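Local coordinates for beta-1,3-glucosyltransferase (Paecilomyces sp. J18, PDB 5JVV), which is probably a carbohydrate-active enzyme of glycoside hydrolase family 16, built as a beta-jelly-roll sandwich of two curved sheets, at residues 25-30 with 248-253; 29-34 with 70-75; 116-121 with 130-135. All blocks are in the same frame, centred on the assembly; numbering follows the deposited sequence.

How the contacts relate
A loop-to-helix contact between parts far apart in sequence, a parallel strand pairing and a local hairpin are here assembled on the same sandwich. Contacts 1 and 2 share Gly29 and Phe30, and their centres lie 11 Å apart; Asp25 CB of the first touches Val31 CG1 of the second at 3.5 Å. Contact 3 is nested within the chain loop that contact 1 closes, with its centre 16 Å away, and the two meet where Trp251 CZ3 packs on Glu121 CG at 3.7 Å. Contacts 2 and 3 reach the same sheet without touching, their nearest atoms about 8 Å apart. Contact 3 carries the sequence signature that probably marks the active site, and contact 1 borders it through Trp251.

Contact 1. Residues 25-30 with 248-253; sequences DPTNGF and CGDWAG
Asp250 reaches across to the turn at Thr27 and Asn28. Its CB lies alongside Thr27 O, and CG, set beside its own backbone N by a chi1 of -64°, comes closer to the same carbonyl oxygen. OD1 then takes the amide of Asn28: ND2 donates to its syn lone pair at 3.0 Å, almost perfectly straight at 178°, with the acceptor in the amide plane although the amide and carboxylate planes are 60° apart. OD2 lies 3.6 Å from Thr27 CA and receives a bond of 2.6 Å from a water whose other proton goes to Pro26 O. The backbone closes the grip, since Asp250 N donates to Thr27 O at 3.0 Å.

In the fold, this contact sets the loop between strands 18-20 and 31-33 against the beginning of helix 249-255. The type I turn, closed by Asn28 N to Asp25 O, also carries an Asx turn, Thr27 N donating to Asp25 OD1 from above the carboxylate plane. Asp25 OD2 accepts from Thr27 OG1 and Gly29 N, both reaching the same face of its carboxylate, and from Thr246 OG1. Beyond the turn Gly29 CA comes within 3.7 Å of Gly249 CA, an approach that the missing side chain of Gly249 allows; Gly29 leaves room for Asp25 OD2. A second water links the two backbones, donating to Asn28 O at 2.9 Å and accepting from Gly249 N. Farther on, Phe30 CB packs at 4.3 Å on CB of Cys248, whose sulfur is in the disulfide with Cys273.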
loop_
_atom_site.group_PDB
_atom_site.type_symbol
_atom_site.label_atom_id
_atom_site.label_comp_id
_atom_site.label_asym_id
_atom_site.label_seq_id
_atom_site.Cartn_x
_atom_site.Cartn_y
_atom_site.Cartn_z
ATOM N N ASP A 25 12.163 4.712 -10.108
ATOM C CA ASP A 25 11.216 4.938 -9.013
ATOM C C ASP A 25 11.014 6.423 -8.714
ATOM O O ASP A 25 11.981 7.130 -8.431
ATOM C CB ASP A 25 11.717 4.244 -7.751
ATOM C CG ASP A 25 10.743 4.367 -6.600
ATOM O OD1 ASP A 25 9.538 4.546 -6.866
ATOM O OD2 ASP A 25 11.174 4.297 -5.429
ATOM N N PRO A 26 9.756 6.901 -8.762
ATOM C CA PRO A 26 9.531 8.306 -8.392
ATOM C C PRO A 26 9.949 8.616 -6.950
ATOM O O PRO A 26 10.322 9.761 -6.665
ATOM C CB PRO A 26 8.021 8.463 -8.563
ATOM C CG PRO A 26 7.685 7.478 -9.643
ATOM C CD PRO A 26 8.535 6.282 -9.311
ATOM N N THR A 27 9.920 7.613 -6.070
ATOM C CA THR A 27 10.367 7.795 -4.683
ATOM C C THR A 27 11.862 7.488 -4.457
ATOM O O THR A 27 12.321 7.370 -3.310
ATOM C CB THR A 27 9.461 7.030 -3.671
ATOM O OG1 THR A 27 9.192 5.702 -4.150
ATOM C CG2 THR A 27 8.142 7.734 -3.524
ATOM N N ASN A 28 12.608 7.357 -5.553
ATOM C CA ASN A 28 14.072 7.296 -5.521
ATOM C C ASN A 28 14.618 6.071 -4.821
ATOM O O ASN A 28 15.745 6.076 -4.309
ATOM C CB ASN A 28 14.650 8.574 -4.905
ATOM C CG ASN A 28 14.258 9.807 -5.682
ATOM O OD1 ASN A 28 14.492 9.888 -6.891
ATOM N ND2 ASN A 28 13.620 10.750 -5.010
ATOM N N GLY A 29 13.822 5.007 -4.821
ATOM C CA GLY A 29 14.224 3.784 -4.164
ATOM C C GLY A 29 15.303 2.994 -4.884
ATOM O O GLY A 29 15.564 3.179 -6.086
ATOM N N PHE A 30 15.944 2.108 -4.129
ATOM C CA PHE A 30 16.894 1.149 -4.671
ATOM C C PHE A 30 16.099 -0.037 -5.207
ATOM O O PHE A 30 16.155 -1.153 -4.668
ATOM C CB PHE A 30 17.867 0.723 -3.569
ATOM C CG PHE A 30 18.984 -0.172 -4.036
ATOM C CD1 PHE A 30 19.988 0.310 -4.866
ATOM C CD2 PHE A 30 19.045 -1.499 -3.615
ATOM C CE1 PHE A 30 21.018 -0.511 -5.274
ATOM C CE2 PHE A 30 20.073 -2.329 -4.020
ATOM C CZ PHE A 30 21.066 -1.839 -4.850
ATOM N N CYS A 248 14.292 1.369 0.317
ATOM C CA CYS A 248 15.103 2.527 0.694
ATOM C C CYS A 248 14.450 3.827 0.191
ATOM O O CYS A 248 13.271 4.057 0.442
ATOM C CB CYS A 248 16.562 2.325 0.228
ATOM S SG CYS A 248 17.295 0.767 0.868
ATOM N N GLY A 249 15.180 4.662 -0.536
ATOM C CA GLY A 249 14.580 5.861 -1.106
ATOM C C GLY A 249 14.129 6.888 -0.076
ATOM O O GLY A 249 14.606 6.875 1.065
ATOM N N ASP A 250 13.190 7.751 -0.472
ATOM C CA ASP A 250 12.827 8.948 0.300
ATOM C C ASP A 250 12.468 8.681 1.757
ATOM O O ASP A 250 12.959 9.365 2.662
ATOM C CB ASP A 250 11.635 9.677 -0.335
ATOM C CG ASP A 250 11.932 10.234 -1.717
ATOM O OD1 ASP A 250 13.116 10.351 -2.091
ATOM O OD2 ASP A 250 10.950 10.565 -2.423
ATOM N N TRP A 251 11.575 7.722 1.976
ATOM C CA TRP A 251 11.091 7.436 3.319
ATOM C C TRP A 251 11.909 6.327 3.967
ATOM O O TRP A 251 12.626 6.593 4.932
ATOM C CB TRP A 251 9.589 7.105 3.309
ATOM C CG TRP A 251 9.008 6.894 4.687
ATOM C CD1 TRP A 251 9.615 7.145 5.887
ATOM C CD2 TRP A 251 7.696 6.395 5.000
ATOM N NE1 TRP A 251 8.771 6.817 6.921
ATOM C CE2 TRP A 251 7.590 6.353 6.405
ATOM C CE3 TRP A 251 6.619 5.947 4.228
ATOM C CZ2 TRP A 251 6.438 5.896 7.060
ATOM C CZ3 TRP A 251 5.476 5.498 4.873
ATOM C CH2 TRP A 251 5.395 5.476 6.275
ATOM N N ALA A 252 11.818 5.101 3.444
ATOM C CA ALA A 252 12.483 3.960 4.071
ATOM C C ALA A 252 13.976 4.210 4.294
ATOM O O ALA A 252 14.517 3.842 5.342
ATOM C CB ALA A 252 12.281 2.675 3.247
ATOM N N GLY A 253 14.626 4.817 3.299
ATOM C CA GLY A 253 16.054 5.098 3.352
ATOM C C GLY A 253 16.458 6.160 4.362
ATOM O O GLY A 253 17.544 6.098 4.930
HETATM O O HOH W 1 10.508 11.791 -4.728
HETATM O O HOH W 2 17.340 4.505 -2.523
#

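Contact 2. Residues 29-34 with 70-75; sequences GFVHYV and RKSVRL
Tyr33 lays its ring against Arg74 CB at one end of a short parallel pairing of strands 31-33 and 70-72 within the mixed sheet of the sandwich; at the other end Arg70 meets Phe30 and His32. Tyr33 and Arg70 bury more surface here than their neighbours. The two short strands run in the same general sense, their axes 38° apart. Arg70 sits between Phe30 and His32 in the usual parallel manner: its N donates to Phe30 O, and its O accepts from His32 N at 2.9 Å. Ser72 repeats the pattern between His32 and Val34. The Arg70 side chain bends at chi3 and leads away from strand 31-33, its guanidinium bonding to the carbonyl oxygens of Val277, Asp58 and Asn61.

Tyr33 does the reverse. With chi1 at -81°, CG lies beside the backbone N, and the ring is clasped on both faces. Arg74 CB stands 3.7 Å from the ring centroid, 14° off the normal, in a CH-pi contact; Val31 CG2 lies over the opposite face, near the rim, and also touches Ser72 CB at 3.5 Å. The Arg74 chain runs on, extended, to a salt bridge from NE to Glu76, while one water meets Tyr33 OH at 2.8 Å and accepts from Arg74 NH1 at 2.9 Å.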
loop_
_atom_site.group_PDB
_atom_site.type_symbol
_atom_site.label_atom_id
_atom_site.label_comp_id
_atom_site.label_asym_id
_atom_site.label_seq_id
_atom_site.Cartn_x
_atom_site.Cartn_y
_atom_site.Cartn_z
ATOM N N GLY A 29 13.822 5.007 -4.821
ATOM C CA GLY A 29 14.224 3.784 -4.164
ATOM C C GLY A 29 15.303 2.994 -4.884
ATOM O O GLY A 29 15.564 3.179 -6.086
ATOM N N PHE A 30 15.944 2.108 -4.129
ATOM C CA PHE A 30 16.894 1.149 -4.671
ATOM C C PHE A 30 16.099 -0.037 -5.207
ATOM O O PHE A 30 16.155 -1.153 -4.668
ATOM C CB PHE A 30 17.867 0.723 -3.569
ATOM C CG PHE A 30 18.984 -0.172 -4.036
ATOM C CD1 PHE A 30 19.988 0.310 -4.866
ATOM C CD2 PHE A 30 19.045 -1.499 -3.615
ATOM C CE1 PHE A 30 21.018 -0.511 -5.274
ATOM C CE2 PHE A 30 20.073 -2.329 -4.020
ATOM C CZ PHE A 30 21.066 -1.839 -4.850
ATOM N N VAL A 31 15.341 0.228 -6.268
ATOM C CA VAL A 31 14.432 -0.753 -6.847
ATOM C C VAL A 31 14.601 -0.713 -8.359
ATOM O O VAL A 31 14.904 0.336 -8.935
ATOM C CB VAL A 31 12.957 -0.414 -6.473
ATOM C CG1 VAL A 31 12.526 0.892 -7.117
ATOM C CG2 VAL A 31 12.022 -1.538 -6.864
ATOM N N HIS A 32 14.400 -1.861 -8.995
ATOM C CA HIS A 32 14.407 -1.960 -10.442
ATOM C C HIS A 32 13.038 -2.484 -10.847
ATOM O O HIS A 32 12.782 -3.691 -10.832
ATOM C CB HIS A 32 15.515 -2.909 -10.891
ATOM C CG HIS A 32 15.779 -2.905 -12.369
ATOM N ND1 HIS A 32 14.952 -2.290 -13.282
ATOM C CD2 HIS A 32 16.797 -3.443 -13.084
ATOM C CE1 HIS A 32 15.444 -2.454 -14.498
ATOM N NE2 HIS A 32 16.562 -3.147 -14.406
ATOM N N TYR A 33 12.150 -1.565 -11.193
ATOM C CA TYR A 33 10.805 -1.939 -11.593
ATOM C C TYR A 33 10.856 -2.530 -13.000
ATOM O O TYR A 33 11.440 -1.928 -13.911
ATOM C CB TYR A 33 9.910 -0.716 -11.564
ATOM C CG TYR A 33 9.397 -0.335 -10.192
ATOM C CD1 TYR A 33 8.983 -1.300 -9.275
ATOM C CD2 TYR A 33 9.303 1.000 -9.821
ATOM C CE1 TYR A 33 8.484 -0.929 -8.025
ATOM C CE2 TYR A 33 8.817 1.373 -8.578
ATOM C CZ TYR A 33 8.407 0.403 -7.689
ATOM O OH TYR A 33 7.904 0.780 -6.460
ATOM N N VAL A 34 10.248 -3.698 -13.180
ATOM C CA VAL A 34 10.325 -4.409 -14.464
ATOM C C VAL A 34 8.955 -4.672 -15.095
ATOM O O VAL A 34 7.921 -4.618 -14.427
ATOM C CB VAL A 34 11.097 -5.730 -14.344
ATOM C CG1 VAL A 34 12.532 -5.460 -13.903
ATOM C CG2 VAL A 34 10.397 -6.679 -13.372
ATOM N N ARG A 70 16.997 -3.495 -6.458
ATOM C CA ARG A 70 16.503 -4.867 -6.418
ATOM C C ARG A 70 15.192 -4.937 -7.190
ATOM O O ARG A 70 14.333 -4.066 -7.042
ATOM C CB ARG A 70 16.300 -5.303 -4.960
ATOM C CG ARG A 70 15.803 -6.732 -4.800
ATOM C CD ARG A 70 16.057 -7.292 -3.383
ATOM N NE ARG A 70 17.486 -7.420 -3.083
ATOM C CZ ARG A 70 18.312 -8.318 -3.626
ATOM N NH1 ARG A 70 17.878 -9.205 -4.519
ATOM N NH2 ARG A 70 19.595 -8.325 -3.275
ATOM N N LYS A 71 15.037 -5.966 -8.022
ATOM C CA LYS A 71 13.869 -6.046 -8.901
ATOM C C LYS A 71 12.556 -6.234 -8.172
ATOM O O LYS A 71 12.450 -7.000 -7.212
ATOM C CB LYS A 71 14.044 -7.157 -9.934
ATOM C CG LYS A 71 15.064 -6.799 -10.997
ATOM C CD LYS A 71 15.465 -8.030 -11.771
ATOM C CE LYS A 71 16.461 -7.677 -12.847
ATOM N NZ LYS A 71 16.917 -8.915 -13.551
ATOM N N SER A 72 11.544 -5.537 -8.667
ATOM C CA SER A 72 10.224 -5.544 -8.071
ATOM C C SER A 72 9.249 -5.117 -9.160
ATOM O O SER A 72 9.639 -4.938 -10.326
ATOM C CB SER A 72 10.188 -4.575 -6.880
ATOM O OG SER A 72 8.963 -4.660 -6.155
ATOM N N VAL A 73 7.987 -4.962 -8.786
ATOM C CA VAL A 73 6.967 -4.484 -9.712
ATOM C C VAL A 73 6.089 -3.406 -9.081
ATOM O O VAL A 73 5.993 -3.275 -7.842
ATOM C CB VAL A 73 6.077 -5.632 -10.247
ATOM C CG1 VAL A 73 6.905 -6.596 -11.100
ATOM C CG2 VAL A 73 5.372 -6.367 -9.095
ATOM N N ARG A 74 5.473 -2.609 -9.949
ATOM C CA ARG A 74 4.559 -1.565 -9.533
ATOM C C ARG A 74 3.406 -1.600 -10.525
ATOM O O ARG A 74 3.577 -1.302 -11.715
ATOM C CB ARG A 74 5.266 -0.197 -9.510
ATOM C CG ARG A 74 4.323 0.988 -9.413
ATOM C CD ARG A 74 5.053 2.277 -9.042
ATOM N NE ARG A 74 4.263 3.463 -9.389
ATOM C CZ ARG A 74 4.458 4.680 -8.884
ATOM N NH1 ARG A 74 5.387 4.880 -7.964
ATOM N NH2 ARG A 74 3.701 5.693 -9.282
ATOM N N LEU A 75 2.245 -2.022 -10.037
ATOM C CA LEU A 75 1.058 -2.192 -10.866
ATOM C C LEU A 75 0.126 -1.002 -10.670
ATOM O O LEU A 75 -0.180 -0.641 -9.541
ATOM C CB LEU A 75 0.335 -3.481 -10.477
ATOM C CG LEU A 75 0.866 -4.777 -11.096
ATOM C CD1 LEU A 75 2.305 -5.043 -10.685
ATOM C CD2 LEU A 75 -0.027 -5.963 -10.729
HETATM O O HOH W 3 7.147 3.422 -6.129
HETATM O O HOH W 4 6.405 -3.059 -12.670
#

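Contact 3. Residues 116-121 with 130-135; sequences EIDIIE and TMVLHT
On the side of the sheet where the pairing places both, a chi1 of 69° puts Glu116 CG between its backbone N and carbonyl carbon, and a chi1 of -60° turns the imidazole of His134 beside its own N, so that CG meets the ring edge at CD2, 3.6 Å away. The two side chains run side by side, with the carboxylate turned 64° from the ring. Asp118 joins them: its OD2 packs against Val132 CB at 3.5 Å and accepts a bond of 2.6 Å from a water that also lies 2.8 Å from His134 NE2, in the plane of the ring.

Beneath these groups is an antiparallel hairpin. Glu116 with His134 and Asp118 with Val132 form hydrogen-bonded pairs, the shortest backbone bond of the pairing being Asp118 N to Val132 O at 2.7 Å. Between them the non-hydrogen-bonded pair Ile117 and Leu133 points to the opposite face, where Ile117 CG2 meets Leu133 CD1 at 3.8 Å and both pack on Ile195 of the second sheet. Past a classic beta bulge at Ile119 and Ile120, facing Phe104, Glu121 O is gripped by Thr130 N nearly along its C=O axis and, in the modelled conformer, by OG1 from above the carbonyl plane.

EIDIIE fits the ExDxxE signature of glycoside hydrolase family 16; the bulge turns Glu121 to the side of Glu116 and Asp118, consistent with the active-site acids of that family. Glu116 OE1 and Asp118 OD1 are 2.6 Å apart. Indole bonds, Trp111 to Glu116 OE2 and Trp101 to Glu121 OE2, and the water on Asp118 OD2 probably limit the carboxylates' rotation.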
loop_
_atom_site.group_PDB
_atom_site.type_symbol
_atom_site.label_atom_id
_atom_site.label_comp_id
_atom_site.label_asym_id
_atom_site.label_seq_id
_atom_site.Cartn_x
_atom_site.Cartn_y
_atom_site.Cartn_z
ATOM N N GLU A 116 -2.638 12.182 -2.779
ATOM C CA GLU A 116 -2.767 10.730 -2.911
ATOM C C GLU A 116 -3.470 10.144 -1.693
ATOM O O GLU A 116 -3.552 10.783 -0.636
ATOM C CB GLU A 116 -1.385 10.082 -3.059
ATOM C CG GLU A 116 -0.540 10.138 -1.799
ATOM C CD GLU A 116 0.910 9.789 -2.048
ATOM O OE1 GLU A 116 1.341 8.654 -1.734
ATOM O OE2 GLU A 116 1.637 10.652 -2.574
ATOM N N ILE A 117 -3.985 8.924 -1.854
ATOM C CA ILE A 117 -4.566 8.178 -0.750
ATOM C C ILE A 117 -3.711 6.942 -0.507
ATOM O O ILE A 117 -3.596 6.093 -1.385
ATOM C CB ILE A 117 -6.001 7.718 -1.074
ATOM C CG1 ILE A 117 -6.903 8.915 -1.390
ATOM C CG2 ILE A 117 -6.581 6.895 0.076
ATOM C CD1 ILE A 117 -8.137 8.515 -2.176
ATOM N N ASP A 118 -3.093 6.843 0.665
ATOM C CA ASP A 118 -2.250 5.681 0.962
ATOM C C ASP A 118 -3.009 4.764 1.899
ATOM O O ASP A 118 -3.214 5.106 3.068
ATOM C CB ASP A 118 -0.924 6.109 1.608
ATOM C CG ASP A 118 -0.149 7.096 0.755
ATOM O OD1 ASP A 118 -0.193 6.971 -0.482
ATOM O OD2 ASP A 118 0.486 8.004 1.320
ATOM N N ILE A 119 -3.450 3.617 1.376
ATOM C CA ILE A 119 -4.313 2.705 2.123
ATOM C C ILE A 119 -3.509 1.763 3.021
ATOM O O ILE A 119 -3.817 1.612 4.212
ATOM C CB ILE A 119 -5.201 1.893 1.172
ATOM C CG1 ILE A 119 -6.074 2.843 0.338
ATOM C CG2 ILE A 119 -6.093 0.927 1.960
ATOM C CD1 ILE A 119 -6.810 2.132 -0.796
ATOM N N ILE A 120 -2.492 1.132 2.433
ATOM C CA ILE A 120 -1.502 0.358 3.169
ATOM C C ILE A 120 -0.150 0.962 2.845
ATOM O O ILE A 120 0.213 1.105 1.671
ATOM C CB ILE A 120 -1.474 -1.120 2.746
ATOM C CG1 ILE A 120 -2.855 -1.754 2.892
ATOM C CG2 ILE A 120 -0.444 -1.883 3.585
ATOM C CD1 ILE A 120 -2.937 -3.160 2.288
ATOM N N GLU A 121 0.592 1.359 3.869
ATOM C CA GLU A 121 1.946 1.867 3.636
ATOM C C GLU A 121 2.798 1.732 4.884
ATOM O O GLU A 121 2.317 1.880 5.998
ATOM C CB GLU A 121 1.946 3.317 3.119
ATOM C CG GLU A 121 3.303 3.734 2.521
ATOM C CD GLU A 121 3.197 4.798 1.453
ATOM O OE1 GLU A 121 2.146 4.866 0.781
ATOM O OE2 GLU A 121 4.181 5.554 1.261
ATOM N N THR A 130 0.267 2.368 8.425
ATOM C CA THR A 130 0.071 3.815 8.444
ATOM C C THR A 130 -0.730 4.232 7.231
ATOM O O THR A 130 -0.321 4.083 6.085
ATOM C CB THR A 130 1.377 4.643 8.558
ATOM O OG1 THR A 130 2.309 4.238 7.549
ATOM C CG2 THR A 130 2.004 4.467 9.929
ATOM N N MET A 131 -1.927 4.732 7.513
ATOM C CA MET A 131 -2.815 5.251 6.479
ATOM C C MET A 131 -2.521 6.733 6.361
ATOM O O MET A 131 -2.429 7.427 7.375
ATOM C CB MET A 131 -4.278 5.048 6.888
ATOM C CG MET A 131 -4.665 3.564 7.000
ATOM S SD MET A 131 -6.177 3.307 7.937
ATOM C CE MET A 131 -5.546 3.584 9.596
ATOM N N VAL A 132 -2.356 7.224 5.135
ATOM C CA VAL A 132 -1.978 8.626 4.932
ATOM C C VAL A 132 -2.783 9.229 3.788
ATOM O O VAL A 132 -2.945 8.593 2.746
ATOM C CB VAL A 132 -0.482 8.765 4.547
ATOM C CG1 VAL A 132 -0.054 10.237 4.567
ATOM C CG2 VAL A 132 0.410 7.954 5.473
ATOM N N LEU A 133 -3.288 10.449 3.977
ATOM C CA LEU A 133 -3.766 11.227 2.838
ATOM C C LEU A 133 -2.884 12.454 2.666
ATOM O O LEU A 133 -2.383 13.010 3.647
ATOM C CB LEU A 133 -5.218 11.674 3.030
ATOM C CG LEU A 133 -6.314 10.804 2.407
ATOM C CD1 LEU A 133 -6.279 9.367 2.921
ATOM C CD2 LEU A 133 -7.692 11.421 2.645
ATOM N N HIS A 134 -2.685 12.854 1.414
ATOM C CA HIS A 134 -2.087 14.143 1.095
ATOM C C HIS A 134 -3.078 14.831 0.182
ATOM O O HIS A 134 -3.517 14.237 -0.804
ATOM C CB HIS A 134 -0.756 13.969 0.350
ATOM C CG HIS A 134 0.285 13.218 1.122
ATOM N ND1 HIS A 134 1.125 13.828 2.028
ATOM C CD2 HIS A 134 0.636 11.910 1.106
ATOM C CE1 HIS A 134 1.944 12.928 2.541
ATOM N NE2 HIS A 134 1.667 11.756 2.000
ATOM N N THR A 135 -3.442 16.068 0.505
ATOM C CA THR A 135 -4.437 16.791 -0.280
ATOM C C THR A 135 -3.869 18.104 -0.796
ATOM O O THR A 135 -2.946 18.653 -0.195
ATOM C CB THR A 135 -5.706 17.106 0.549
ATOM O OG1 THR A 135 -5.358 17.894 1.700
ATOM C CG2 THR A 135 -6.397 15.829 1.013
HETATM O O HOH W 5 2.691 9.102 2.150
#